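Local coordinates for putative iron-regulated protein A (Parabacteroides distasonis ATCC 8503, PDB 4ECG) that is of unsettled function but binds calcium ions and, as an imelysin-like protein, is a putative metalloendopeptidase, at residues K64-G69 with N172-L177; D79-V84 with M154-G159; A25-D30 with H316-M321. All coordinates share one frame; numbering follows the deposited sequence.

Contact 1: K64-G69 with N172-L177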
ATOM      1  N   LYS A  64       8.862  20.073 -13.697  1.00 50.92           N
ATOM      2  CA  LYS A  64       8.693  21.520 -13.732  1.00 50.29           C
ATOM      3  C   LYS A  64       9.556  22.148 -12.617  1.00 47.15           C
ATOM      4  O   LYS A  64      10.256  23.142 -12.833  1.00 45.05           O
ATOM      5  CB  LYS A  64       7.207  21.829 -13.589  1.00 52.81           C
ATOM      6  CG  LYS A  64       6.837  23.248 -13.261  1.00 54.80           C
ATOM      7  CD  LYS A  64       5.300  23.362 -13.117  1.00 58.56           C
ATOM      8  CE  LYS A  64       4.838  24.822 -13.164  1.00 62.16           C
ATOM      9  NZ  LYS A  64       3.379  24.965 -13.261  1.00 65.64           N
ATOM     10  N   PHE A  65       9.532  21.552 -11.426  1.00 45.95           N
ATOM     11  CA  PHE A  65      10.490  21.955 -10.394  1.00 44.67           C
ATOM     12  C   PHE A  65      11.966  21.794 -10.795  1.00 45.09           C
ATOM     13  O   PHE A  65      12.770  22.714 -10.607  1.00 47.66           O
ATOM     14  CB  PHE A  65      10.301  21.181  -9.100  1.00 43.14           C
ATOM     15  CG  PHE A  65      11.423  21.387  -8.122  1.00 43.04           C
ATOM     16  CD1 PHE A  65      11.653  22.621  -7.578  1.00 44.13           C
ATOM     17  CD2 PHE A  65      12.259  20.357  -7.762  1.00 44.36           C
ATOM     18  CE1 PHE A  65      12.726  22.853  -6.709  1.00 45.95           C
ATOM     19  CE2 PHE A  65      13.293  20.559  -6.862  1.00 43.34           C
ATOM     20  CZ  PHE A  65      13.528  21.809  -6.325  1.00 44.89           C
ATOM     21  N   ILE A  66      12.362  20.635 -11.301  1.00 43.79           N
ATOM     22  CA  ILE A  66      13.777  20.471 -11.678  1.00 44.03           C
ATOM     23  C   ILE A  66      14.219  21.585 -12.614  1.00 45.89           C
ATOM     24  O   ILE A  66      15.233  22.239 -12.354  1.00 47.65           O
ATOM     25  CB  ILE A  66      14.095  19.076 -12.229  1.00 45.07           C
ATOM     26  CG1 ILE A  66      14.013  18.087 -11.047  1.00 44.03           C
ATOM     27  CG2 ILE A  66      15.479  19.068 -12.873  1.00 42.97           C
ATOM     28  CD1 ILE A  66      14.024  16.610 -11.438  1.00 42.03           C
ATOM     29  N   ALA A  67      13.397  21.880 -13.622  1.00 46.96           N
ATOM     30  CA  ALA A  67      13.654  22.950 -14.603  1.00 47.57           C
ATOM     31  C   ALA A  67      13.776  24.367 -14.010  1.00 49.95           C
ATOM     32  O   ALA A  67      14.503  25.206 -14.580  1.00 49.85           O
ATOM     33  CB  ALA A  67      12.627  22.916 -15.769  1.00 44.21           C
ATOM     34  N   SER A  68      13.132  24.655 -12.870  1.00 50.09           N
ATOM     35  CA  SER A  68      13.014  26.104 -12.413  1.00 49.04           C
ATOM     36  C   SER A  68      13.723  26.486 -11.139  1.00 48.19           C
ATOM     37  O   SER A  68      14.146  27.624 -10.975  1.00 50.04           O
ATOM     38  CB  SER A  68      11.549  26.428 -12.119  1.00 51.19           C
ATOM     39  OG  SER A  68      11.077  25.579 -11.060  1.00 49.74           O
ATOM     40  N   GLY A  69      13.782  25.554 -10.201  1.00 47.78           N
ATOM     41  CA  GLY A  69      14.255  25.833  -8.861  1.00 48.33           C
ATOM     42  C   GLY A  69      13.242  26.588  -7.999  1.00 52.15           C
ATOM     43  O   GLY A  69      13.583  27.044  -6.926  1.00 48.50           O
ATOM     44  N   ASN A 172      23.751  16.782  -8.959  1.00 48.05           N
ATOM     45  CA  ASN A 172      23.558  15.353  -9.178  1.00 46.32           C
ATOM     46  C   ASN A 172      22.289  14.837  -8.499  1.00 45.88           C
ATOM     47  O   ASN A 172      21.646  13.939  -8.998  1.00 46.13           O
ATOM     48  CB  ASN A 172      24.741  14.525  -8.699  1.00 45.42           C
ATOM     49  CG  ASN A 172      25.917  14.555  -9.650  1.00 46.97           C
ATOM     50  OD1 ASN A 172      25.800  15.055 -10.746  1.00 46.91           O
ATOM     51  ND2 ASN A 172      27.077  14.006  -9.214  1.00 44.89           N
ATOM     52  N   GLU A 173      21.944  15.407  -7.355  1.00 46.77           N
ATOM     53  CA  GLU A 173      20.803  14.963  -6.588  1.00 44.01           C
ATOM     54  C   GLU A 173      19.529  15.300  -7.332  1.00 46.90           C
ATOM     55  O   GLU A 173      18.581  14.558  -7.242  1.00 45.04           O
ATOM     56  CB  GLU A 173      20.845  15.651  -5.255  1.00 46.51           C
ATOM     57  CG  GLU A 173      19.767  15.261  -4.278  1.00 48.68           C
ATOM     58  CD  GLU A 173      19.890  16.014  -2.970  1.00 48.35           C
ATOM     59  OE1 GLU A 173      20.784  16.893  -2.871  1.00 53.47           O
ATOM     60  OE2 GLU A 173      19.113  15.696  -2.036  1.00 53.65           O
ATOM     61  N   LEU A 174      19.524  16.393  -8.100  1.00 47.27           N
ATOM     62  CA  LEU A 174      18.378  16.764  -8.926  1.00 47.52           C
ATOM     63  C   LEU A 174      18.188  15.767 -10.052  1.00 49.61           C
ATOM     64  O   LEU A 174      17.066  15.321 -10.333  1.00 51.15           O
ATOM     65  CB  LEU A 174      18.541  18.172  -9.519  1.00 47.49           C
ATOM     66  CG  LEU A 174      18.281  19.285  -8.477  1.00 46.62           C
ATOM     67  CD1 LEU A 174      18.886  20.584  -8.970  1.00 42.79           C
ATOM     68  CD2 LEU A 174      16.795  19.466  -8.138  1.00 44.13           C
ATOM     69  N   GLU A 175      19.269  15.418 -10.721  1.00 44.53           N
ATOM     70  CA  GLU A 175      19.156  14.413 -11.751  1.00 45.64           C
ATOM     71  C   GLU A 175      18.697  13.048 -11.134  1.00 44.46           C
ATOM     72  O   GLU A 175      17.910  12.286 -11.729  1.00 40.84           O
ATOM     73  CB  GLU A 175      20.476  14.308 -12.513  1.00 47.72           C
ATOM     74  CG  GLU A 175      20.381  13.366 -13.694  1.00 56.64           C
ATOM     75  CD  GLU A 175      19.380  13.799 -14.799  1.00 65.76           C
ATOM     76  OE1 GLU A 175      19.112  15.053 -14.930  1.00 66.37           O
ATOM     77  OE2 GLU A 175      18.889  12.866 -15.542  1.00 65.60           O
ATOM     78  N   TYR A 176      19.155  12.768  -9.910  1.00 41.01           N
ATOM     79  CA  TYR A 176      18.794  11.540  -9.220  1.00 39.94           C
ATOM     80  C   TYR A 176      17.271  11.532  -9.040  1.00 40.15           C
ATOM     81  O   TYR A 176      16.605  10.619  -9.469  1.00 42.03           O
ATOM     82  CB  TYR A 176      19.594  11.500  -7.902  1.00 41.16           C
ATOM     83  CG  TYR A 176      19.677  10.162  -7.173  1.00 44.34           C
ATOM     84  CD1 TYR A 176      18.655   9.194  -7.247  1.00 42.55           C
ATOM     85  CD2 TYR A 176      20.760   9.879  -6.364  1.00 45.38           C
ATOM     86  CE1 TYR A 176      18.707   8.019  -6.517  1.00 41.75           C
ATOM     87  CE2 TYR A 176      20.816   8.692  -5.668  1.00 46.67           C
ATOM     88  CZ  TYR A 176      19.806   7.762  -5.761  1.00 41.39           C
ATOM     89  OH  TYR A 176      19.949   6.574  -5.079  1.00 42.41           O
ATOM     90  N   LEU A 177      16.731  12.616  -8.479  1.00 42.86           N
ATOM     91  CA  LEU A 177      15.299  12.830  -8.280  1.00 42.83           C
ATOM     92  C   LEU A 177      14.497  12.622  -9.575  1.00 43.77           C
ATOM     93  O   LEU A 177      13.414  12.022  -9.547  1.00 45.31           O
ATOM     94  CB  LEU A 177      15.030  14.227  -7.709  1.00 40.11           C
ATOM     95  CG  LEU A 177      13.552  14.666  -7.500  1.00 45.03           C
ATOM     96  CD1 LEU A 177      12.815  13.669  -6.570  1.00 40.02           C
ATOM     97  CD2 LEU A 177      13.399  16.142  -7.020  1.00 40.06           C
TER
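Phe65 and Ile66, in the last turn of helix 29-68, pack against Leu174 and Leu177 near the start of helix 171-196. This is an antiparallel helix pair of the imelysin helical bundle: the two short segments have axes 10.5 Å apart at closest approach and directions 163° apart, and the contact is made mainly by apolar side chains. Phe65 and Leu177 form its buried side. Having CG anti to the backbone N (chi1 169°) places the Phe65 ring so that CE2 meets the leucines; the ring crosses the Leu174 side chain at about a right angle, Phe65 CE2 lying 3.9 Å from Leu174 CD2. Leu177 meets the same ring at its edge, its CD2 4.4 Å from Phe65 CE2. Leu164 also touches Phe65; it lies between the calcium ligands Asp163 and Glu165, whose side chains are about 10 Å and about 9 Å from that of Phe65. The closest approach is made by the partly exposed Ile66: its CD1 touches the backbone 3.5 Å from Leu174 O, while Ile66 CG1 stays 4.3 Å from Leu174 CD2. The outer side is looser. Lys64, Ala67 and Ser68 project from the far side of their helix into an exposed region, and Glu175 makes a long, weak ion pair with Lys178 of its own helix. Here helix 29-68 ends: Gly69 leaves helical geometry with a positive phi of 76°, an angle that favours glycine, and the carbonyl oxygen Phe65 O accepts bonds from both Ser68 N and Gly69 N, each 3.0 Å long.

Contact 2: D79-V84 with M154-G159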
ATOM      1  N   ASP A  79       2.994  18.055  -2.974  1.00 47.35           N
ATOM      2  CA  ASP A  79       1.562  17.744  -2.945  1.00 46.55           C
ATOM      3  C   ASP A  79       1.290  16.548  -3.879  1.00 50.52           C
ATOM      4  O   ASP A  79       0.580  15.590  -3.515  1.00 51.61           O
ATOM      5  CB  ASP A  79       0.708  18.934  -3.432  1.00 55.52           C
ATOM      6  CG  ASP A  79       0.677  20.152  -2.433  1.00 60.01           C
ATOM      7  OD1 ASP A  79       1.144  19.992  -1.289  1.00 60.11           O
ATOM      8  OD2 ASP A  79       0.149  21.258  -2.814  1.00 63.64           O
ATOM      9  N   ALA A  80       1.830  16.615  -5.089  1.00 46.65           N
ATOM     10  CA  ALA A  80       1.623  15.560  -6.082  1.00 46.95           C
ATOM     11  C   ALA A  80       2.179  14.189  -5.570  1.00 44.00           C
ATOM     12  O   ALA A  80       1.596  13.149  -5.807  1.00 47.74           O
ATOM     13  CB  ALA A  80       2.208  15.974  -7.444  1.00 41.42           C
ATOM     14  N   TRP A  81       3.259  14.205  -4.812  1.00 43.04           N
ATOM     15  CA  TRP A  81       3.844  12.979  -4.236  1.00 40.37           C
ATOM     16  C   TRP A  81       2.859  12.345  -3.299  1.00 42.74           C
ATOM     17  O   TRP A  81       2.567  11.122  -3.392  1.00 45.62           O
ATOM     18  CB  TRP A  81       5.160  13.318  -3.506  1.00 40.73           C
ATOM     19  CG  TRP A  81       5.856  12.150  -2.884  1.00 41.15           C
ATOM     20  CD1 TRP A  81       6.831  11.344  -3.455  1.00 40.30           C
ATOM     21  CD2 TRP A  81       5.603  11.554  -1.566  1.00 41.36           C
ATOM     22  NE1 TRP A  81       7.191  10.343  -2.595  1.00 38.81           N
ATOM     23  CE2 TRP A  81       6.492  10.421  -1.453  1.00 40.87           C
ATOM     24  CE3 TRP A  81       4.764  11.850  -0.513  1.00 45.96           C
ATOM     25  CZ2 TRP A  81       6.523   9.629  -0.327  1.00 45.50           C
ATOM     26  CZ3 TRP A  81       4.804  11.047   0.631  1.00 42.69           C
ATOM     27  CH2 TRP A  81       5.657   9.960   0.714  1.00 43.23           C
ATOM     28  N   ARG A  82       2.313  13.152  -2.382  1.00 42.50           N
ATOM     29  CA  ARG A  82       1.244  12.683  -1.459  1.00 42.27           C
ATOM     30  C   ARG A  82      -0.012  12.151  -2.159  1.00 41.97           C
ATOM     31  O   ARG A  82      -0.614  11.171  -1.719  1.00 43.46           O
ATOM     32  CB  ARG A  82       0.803  13.779  -0.493  1.00 43.20           C
ATOM     33  CG  ARG A  82       1.877  14.264   0.470  1.00 42.85           C
ATOM     34  CD  ARG A  82       1.252  15.230   1.470  1.00 41.83           C
ATOM     35  NE  ARG A  82       2.238  16.043   2.215  1.00 41.66           N
ATOM     36  CZ  ARG A  82       2.942  15.642   3.284  1.00 40.85           C
ATOM     37  NH1 ARG A  82       2.848  14.405   3.740  1.00 43.82           N
ATOM     38  NH2 ARG A  82       3.752  16.484   3.915  1.00 40.69           N
ATOM     39  N   ALA A  83      -0.428  12.836  -3.209  1.00 43.10           N
ATOM     40  CA  ALA A  83      -1.657  12.498  -3.923  1.00 46.13           C
ATOM     41  C   ALA A  83      -1.512  11.170  -4.709  1.00 46.73           C
ATOM     42  O   ALA A  83      -2.427  10.389  -4.732  1.00 48.03           O
ATOM     43  CB  ALA A  83      -2.089  13.647  -4.833  1.00 40.00           C
ATOM     44  N   VAL A  84      -0.360  10.907  -5.331  1.00 47.59           N
ATOM     45  CA  VAL A  84      -0.153   9.609  -6.001  1.00 47.57           C
ATOM     46  C   VAL A  84      -0.032   8.497  -4.976  1.00 45.91           C
ATOM     47  O   VAL A  84      -0.367   7.339  -5.241  1.00 50.34           O
ATOM     48  CB  VAL A  84       1.027   9.591  -7.045  1.00 43.59           C
ATOM     49  CG1 VAL A  84       2.409   9.628  -6.426  1.00 42.83           C
ATOM     50  CG2 VAL A  84       0.900   8.370  -7.898  1.00 41.98           C
HETATM   51  N   MSE A 154      14.353  13.483  -0.670  1.00 44.92           N
HETATM   52  CA  MSE A 154      14.862  14.645  -1.394  1.00 43.41           C
HETATM   53  C   MSE A 154      13.852  15.796  -1.498  1.00 44.29           C
HETATM   54  O   MSE A 154      14.265  16.918  -1.720  1.00 43.13           O
HETATM   55  CB  MSE A 154      15.294  14.239  -2.802  1.00 43.87           C
HETATM   56  CG  MSE A 154      16.394  13.195  -2.852  1.00 44.33           C
HETATM   57 SE   MSE A 154      16.740  12.455  -4.642  0.75 41.86          SE
HETATM   58  CE  MSE A 154      18.271  11.431  -4.118  1.00 43.01           C
ATOM     59  N   LEU A 155      12.551  15.526  -1.372  1.00 43.31           N
ATOM     60  CA  LEU A 155      11.534  16.574  -1.523  1.00 44.78           C
ATOM     61  C   LEU A 155      11.118  17.256  -0.194  1.00 45.12           C
ATOM     62  O   LEU A 155      10.631  18.392  -0.182  1.00 47.05           O
ATOM     63  CB  LEU A 155      10.288  15.975  -2.176  1.00 42.74           C
ATOM     64  CG  LEU A 155      10.401  15.630  -3.636  1.00 42.60           C
ATOM     65  CD1 LEU A 155       9.141  14.862  -4.057  1.00 43.62           C
ATOM     66  CD2 LEU A 155      10.620  16.876  -4.497  1.00 41.50           C
ATOM     67  N   PHE A 156      11.306  16.537   0.892  1.00 42.16           N
ATOM     68  CA  PHE A 156      10.708  16.826   2.176  1.00 46.10           C
ATOM     69  C   PHE A 156      11.763  16.878   3.296  1.00 47.07           C
ATOM     70  O   PHE A 156      12.740  16.151   3.274  1.00 45.09           O
ATOM     71  CB  PHE A 156       9.694  15.716   2.573  1.00 39.84           C
ATOM     72  CG  PHE A 156       8.433  15.699   1.778  1.00 40.88           C
ATOM     73  CD1 PHE A 156       7.364  16.570   2.098  1.00 45.43           C
ATOM     74  CD2 PHE A 156       8.248  14.797   0.756  1.00 41.69           C
ATOM     75  CE1 PHE A 156       6.190  16.540   1.383  1.00 44.04           C
ATOM     76  CE2 PHE A 156       7.054  14.761   0.040  1.00 42.46           C
ATOM     77  CZ  PHE A 156       6.044  15.643   0.341  1.00 44.45           C
ATOM     78  N   LEU A 157      11.530  17.712   4.295  1.00 48.89           N
ATOM     79  CA  LEU A 157      12.326  17.670   5.516  1.00 53.34           C
ATOM     80  C   LEU A 157      11.395  17.797   6.716  1.00 53.74           C
ATOM     81  O   LEU A 157      10.653  18.791   6.887  1.00 53.35           O
ATOM     82  CB  LEU A 157      13.359  18.783   5.522  1.00 55.87           C
ATOM     83  CG  LEU A 157      14.366  18.819   6.670  1.00 63.59           C
ATOM     84  CD1 LEU A 157      15.192  17.528   6.664  1.00 64.17           C
ATOM     85  CD2 LEU A 157      15.248  20.070   6.510  1.00 66.62           C
ATOM     86  N   ASP A 158      11.442  16.785   7.560  1.00 55.44           N
ATOM     87  CA  ASP A 158      10.551  16.681   8.704  1.00 59.78           C
ATOM     88  C   ASP A 158       9.109  17.256   8.532  1.00 50.68           C
ATOM     89  O   ASP A 158       8.653  18.072   9.303  1.00 55.75           O
ATOM     90  CB  ASP A 158      11.246  17.203   9.969  1.00 64.45           C
ATOM     91  CG  ASP A 158      11.259  16.153  11.093  1.00 74.75           C
ATOM     92  OD1 ASP A 158      10.531  15.102  11.044  1.00 64.43           O
ATOM     93  OD2 ASP A 158      12.043  16.371  12.023  1.00 87.56           O
ATOM     94  N   GLY A 159       8.409  16.775   7.519  1.00 45.29           N
ATOM     95  CA  GLY A 159       7.034  17.102   7.308  1.00 47.09           C
ATOM     96  C   GLY A 159       6.726  18.182   6.284  1.00 49.87           C
ATOM     97  O   GLY A 159       5.580  18.354   5.903  1.00 46.65           O
TER
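The Phe156 ring lies between Trp81 and Arg82, meeting them with CE2 and CE1 and joining helix 71-89 of the imelysin bundle to the small β-hairpin formed by strands 156-157 and 160-161. With Trp81 it makes an offset edge-to-face stack: Phe156 CE2 sits 3.7 Å from Trp81 CE3, over a face of the indole, with the planes at 66°. Phe156 CE1 lies 3.5 Å from Arg82 NH2, over a face of the guanidinium. Leu155 adds a looser touch, its CD1 4.3 Å from Trp81 CD1. Shortening Phe156 to an alanine is likely to leave the indole face without its stacking partner and to open a gap over the guanidinium face. The bonds of a second shell are consistent with fixing both groups. Trp81 NE1 bonds to the carbonyl of Phe148, whose ring also meets the indole edge-to-face; Asp109, a calcium ligand, is about 6 Å from the Trp81 side chain. Arg82, extended from CG to NE, directs NH1 to Asn283 OD1 and Ser281 O. At the guanidinium edge NH2 lies 3.3 Å from Gly159 O, in the hairpin turn, where a phi of 99° would jam any CB against the carbonyl oxygen of Asp158.

Contact 3: A25-D30 with H316-M321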
ATOM      1  N   ALA A  25     -27.374 -20.747   3.636  1.00 73.88           N
ATOM      2  CA  ALA A  25     -27.213 -20.247   2.262  1.00 73.47           C
ATOM      3  C   ALA A  25     -25.720 -20.327   1.921  1.00 73.43           C
ATOM      4  O   ALA A  25     -24.894 -19.920   2.713  1.00 70.54           O
ATOM      5  CB  ALA A  25     -27.706 -18.810   2.134  1.00 75.66           C
ATOM      6  N   LYS A  26     -25.390 -20.909   0.777  1.00 74.26           N
ATOM      7  CA  LYS A  26     -24.056 -20.868   0.241  1.00 78.00           C
ATOM      8  C   LYS A  26     -24.093 -20.215  -1.131  1.00 75.18           C
ATOM      9  O   LYS A  26     -24.950 -20.506  -1.926  1.00 74.18           O
ATOM     10  CB  LYS A  26     -23.459 -22.272   0.172  1.00 84.84           C
ATOM     11  CG  LYS A  26     -23.439 -22.972   1.528  1.00 91.82           C
ATOM     12  CD  LYS A  26     -22.272 -23.947   1.696  1.00 96.13           C
ATOM     13  CE  LYS A  26     -22.671 -25.160   2.547  1.00103.13           C
ATOM     14  NZ  LYS A  26     -21.487 -25.888   3.086  1.00 92.36           N
ATOM     15  N   PRO A  27     -23.150 -19.312  -1.413  1.00 78.24           N
ATOM     16  CA  PRO A  27     -23.197 -18.651  -2.708  1.00 75.55           C
ATOM     17  C   PRO A  27     -22.890 -19.588  -3.880  1.00 72.38           C
ATOM     18  O   PRO A  27     -22.117 -20.524  -3.745  1.00 72.69           O
ATOM     19  CB  PRO A  27     -22.126 -17.567  -2.588  1.00 76.09           C
ATOM     20  CG  PRO A  27     -21.184 -18.036  -1.540  1.00 75.28           C
ATOM     21  CD  PRO A  27     -21.984 -18.892  -0.609  1.00 78.89           C
ATOM     22  N   THR A  28     -23.508 -19.300  -5.015  1.00 72.72           N
ATOM     23  CA  THR A  28     -23.324 -20.060  -6.225  1.00 73.67           C
ATOM     24  C   THR A  28     -22.046 -19.573  -6.869  1.00 76.56           C
ATOM     25  O   THR A  28     -21.456 -18.527  -6.471  1.00 71.53           O
ATOM     26  CB  THR A  28     -24.500 -19.850  -7.215  1.00 74.22           C
ATOM     27  OG1 THR A  28     -24.621 -18.462  -7.518  1.00 74.51           O
ATOM     28  CG2 THR A  28     -25.798 -20.304  -6.627  1.00 71.02           C
ATOM     29  N   GLU A  29     -21.623 -20.329  -7.878  1.00 77.25           N
ATOM     30  CA  GLU A  29     -20.444 -19.963  -8.643  1.00 77.88           C
ATOM     31  C   GLU A  29     -20.643 -18.682  -9.430  1.00 72.69           C
ATOM     32  O   GLU A  29     -19.733 -17.852  -9.427  1.00 71.01           O
ATOM     33  CB  GLU A  29     -19.956 -21.110  -9.528  1.00 79.70           C
ATOM     34  CG  GLU A  29     -19.322 -22.193  -8.661  1.00 84.79           C
ATOM     35  CD  GLU A  29     -18.636 -23.279  -9.441  1.00 84.30           C
ATOM     36  OE1 GLU A  29     -17.900 -22.937 -10.379  1.00 84.42           O
ATOM     37  OE2 GLU A  29     -18.827 -24.459  -9.084  1.00 88.59           O
ATOM     38  N   ASP A  30     -21.815 -18.515 -10.056  1.00 69.26           N
ATOM     39  CA  ASP A  30     -22.122 -17.291 -10.795  1.00 72.07           C
ATOM     40  C   ASP A  30     -22.068 -16.098  -9.829  1.00 69.64           C
ATOM     41  O   ASP A  30     -21.606 -14.991 -10.212  1.00 65.06           O
ATOM     42  CB  ASP A  30     -23.468 -17.337 -11.550  1.00 76.09           C
ATOM     43  CG  ASP A  30     -23.455 -18.298 -12.798  1.00 83.59           C
ATOM     44  OD1 ASP A  30     -22.388 -18.540 -13.404  1.00 90.21           O
ATOM     45  OD2 ASP A  30     -24.530 -18.804 -13.193  1.00 80.56           O
ATOM     46  N   HIS A 316     -18.957  -8.427   1.066  1.00 54.83           N
ATOM     47  CA  HIS A 316     -19.929  -8.033   2.086  1.00 56.67           C
ATOM     48  C   HIS A 316     -21.246  -8.723   1.906  1.00 56.58           C
ATOM     49  O   HIS A 316     -21.776  -9.310   2.841  1.00 61.08           O
ATOM     50  CB  HIS A 316     -20.117  -6.530   2.076  1.00 57.26           C
ATOM     51  CG  HIS A 316     -21.339  -6.067   2.802  1.00 60.23           C
ATOM     52  ND1 HIS A 316     -21.461  -6.159   4.134  1.00 61.08           N
ATOM     53  CD2 HIS A 316     -22.516  -5.481   2.331  1.00 63.05           C
ATOM     54  CE1 HIS A 316     -22.680  -5.671   4.500  1.00 66.48           C
ATOM     55  NE2 HIS A 316     -23.313  -5.258   3.394  1.00 66.18           N
ATOM     56  N   ALA A 317     -21.781  -8.674   0.700  1.00 56.93           N
ATOM     57  CA  ALA A 317     -23.077  -9.271   0.446  1.00 58.55           C
ATOM     58  C   ALA A 317     -22.986 -10.770   0.683  1.00 60.45           C
ATOM     59  O   ALA A 317     -23.847 -11.329   1.342  1.00 61.44           O
ATOM     60  CB  ALA A 317     -23.531  -8.990  -0.981  1.00 59.31           C
ATOM     61  N   LEU A 318     -21.944 -11.427   0.167  1.00 62.15           N
ATOM     62  CA  LEU A 318     -21.871 -12.879   0.296  1.00 63.05           C
ATOM     63  C   LEU A 318     -21.717 -13.273   1.766  1.00 64.30           C
ATOM     64  O   LEU A 318     -22.408 -14.170   2.238  1.00 63.27           O
ATOM     65  CB  LEU A 318     -20.750 -13.480  -0.535  1.00 64.00           C
ATOM     66  CG  LEU A 318     -20.864 -13.455  -2.061  1.00 63.26           C
ATOM     67  CD1 LEU A 318     -19.673 -14.236  -2.634  1.00 62.87           C
ATOM     68  CD2 LEU A 318     -22.195 -13.981  -2.552  1.00 61.88           C
ATOM     69  N   THR A 319     -20.867 -12.572   2.509  1.00 60.76           N
ATOM     70  CA  THR A 319     -20.741 -12.857   3.943  1.00 57.98           C
ATOM     71  C   THR A 319     -22.055 -12.649   4.707  1.00 61.68           C
ATOM     72  O   THR A 319     -22.430 -13.476   5.549  1.00 58.28           O
ATOM     73  CB  THR A 319     -19.664 -11.959   4.537  1.00 55.77           C
ATOM     74  OG1 THR A 319     -18.529 -12.041   3.685  1.00 51.71           O
ATOM     75  CG2 THR A 319     -19.315 -12.350   5.964  1.00 54.59           C
ATOM     76  N   LYS A 320     -22.751 -11.545   4.429  1.00 61.44           N
ATOM     77  CA  LYS A 320     -24.052 -11.295   5.058  1.00 65.99           C
ATOM     78  C   LYS A 320     -24.991 -12.493   4.863  1.00 66.85           C
ATOM     79  O   LYS A 320     -25.571 -13.010   5.831  1.00 67.82           O
ATOM     80  CB  LYS A 320     -24.674 -10.005   4.496  1.00 71.73           C
ATOM     81  CG  LYS A 320     -25.832  -9.416   5.300  1.00 78.55           C
ATOM     82  CD  LYS A 320     -26.254  -8.047   4.771  1.00 80.20           C
ATOM     83  CE  LYS A 320     -27.688  -7.716   5.171  1.00 86.93           C
ATOM     84  NZ  LYS A 320     -27.984  -6.272   4.942  1.00 79.91           N
HETATM   85  N   MSE A 321     -25.101 -12.939   3.611  1.00 67.23           N
HETATM   86  CA  MSE A 321     -25.891 -14.111   3.217  1.00 68.90           C
HETATM   87  C   MSE A 321     -25.483 -15.377   3.992  1.00 67.03           C
HETATM   88  O   MSE A 321     -26.342 -16.133   4.419  1.00 70.73           O
HETATM   89  CB  MSE A 321     -25.747 -14.314   1.687  1.00 74.43           C
HETATM   90  CG  MSE A 321     -26.539 -15.492   1.020  1.00 84.52           C
HETATM   91 SE   MSE A 321     -25.609 -16.237  -0.587  0.75 84.85          SE
HETATM   92  CE  MSE A 321     -25.493 -14.499  -1.563  1.00 90.12           C
TER
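Ala25 N and Met321 O, one from each segment, both hydrogen bond to the hydroxyl oxygen OG of Ser23. The same two residues touch directly, Ala25 CB lying 3.7 Å from Met321 CG. The side chain of Met321, modelled as selenomethionine, leaves its helix with CG anti to the backbone N (chi1 -178°) and bends at chi3, bringing its selenium alongside the 25-30 backbone: SE is 4.0 Å from Pro27 CA. Pro27 itself presents CB to the helix, and Leu318 comes up from one turn earlier with its CD2 3.6 Å from Pro27 CB. Lys26, between the two contacting residues, points away from the helix. Past the proline the chain turns into helix 29-68. Thr28 takes the N-cap position and uses its OG1 to cap a backbone N beyond the segment, while Gln31 OE1 accepts from Thr28 N, consistent with a capping box at the start of the helix. The contact thus lies at the surface, where the chain leading into helix 29-68 runs over the short helix 315-322; Phe379 near the C-terminus touches both Pro27 and Leu318, and Leu318 reaches on to Met32 and Val35 of helix 29-68.

In the fold
Burial is deepest in contact 2, partial in contact 1, and least in contact 3, which lies at the surface. Contacts 1 and 3 mark the two ends of one long helix, 29-68, their centres 53 Å apart on opposite sides of the chain's centre. Contacts 1 and 2 adjoin: Leu177 CD2 packs 3.8 Å from Leu155 CD2, and Tyr176 meets Met154, tying helix 171-196 to helix 147-155. Chemistry follows place. Contacts 1 and 2 both lie near calcium ligands, contact 2 closer; contact 2 combines an aromatic stack with an arginine, contact 1 is aliphatic and aromatic packing between helices, and contact 3 sets a proline-bearing loop on a helix, away from the calcium sites.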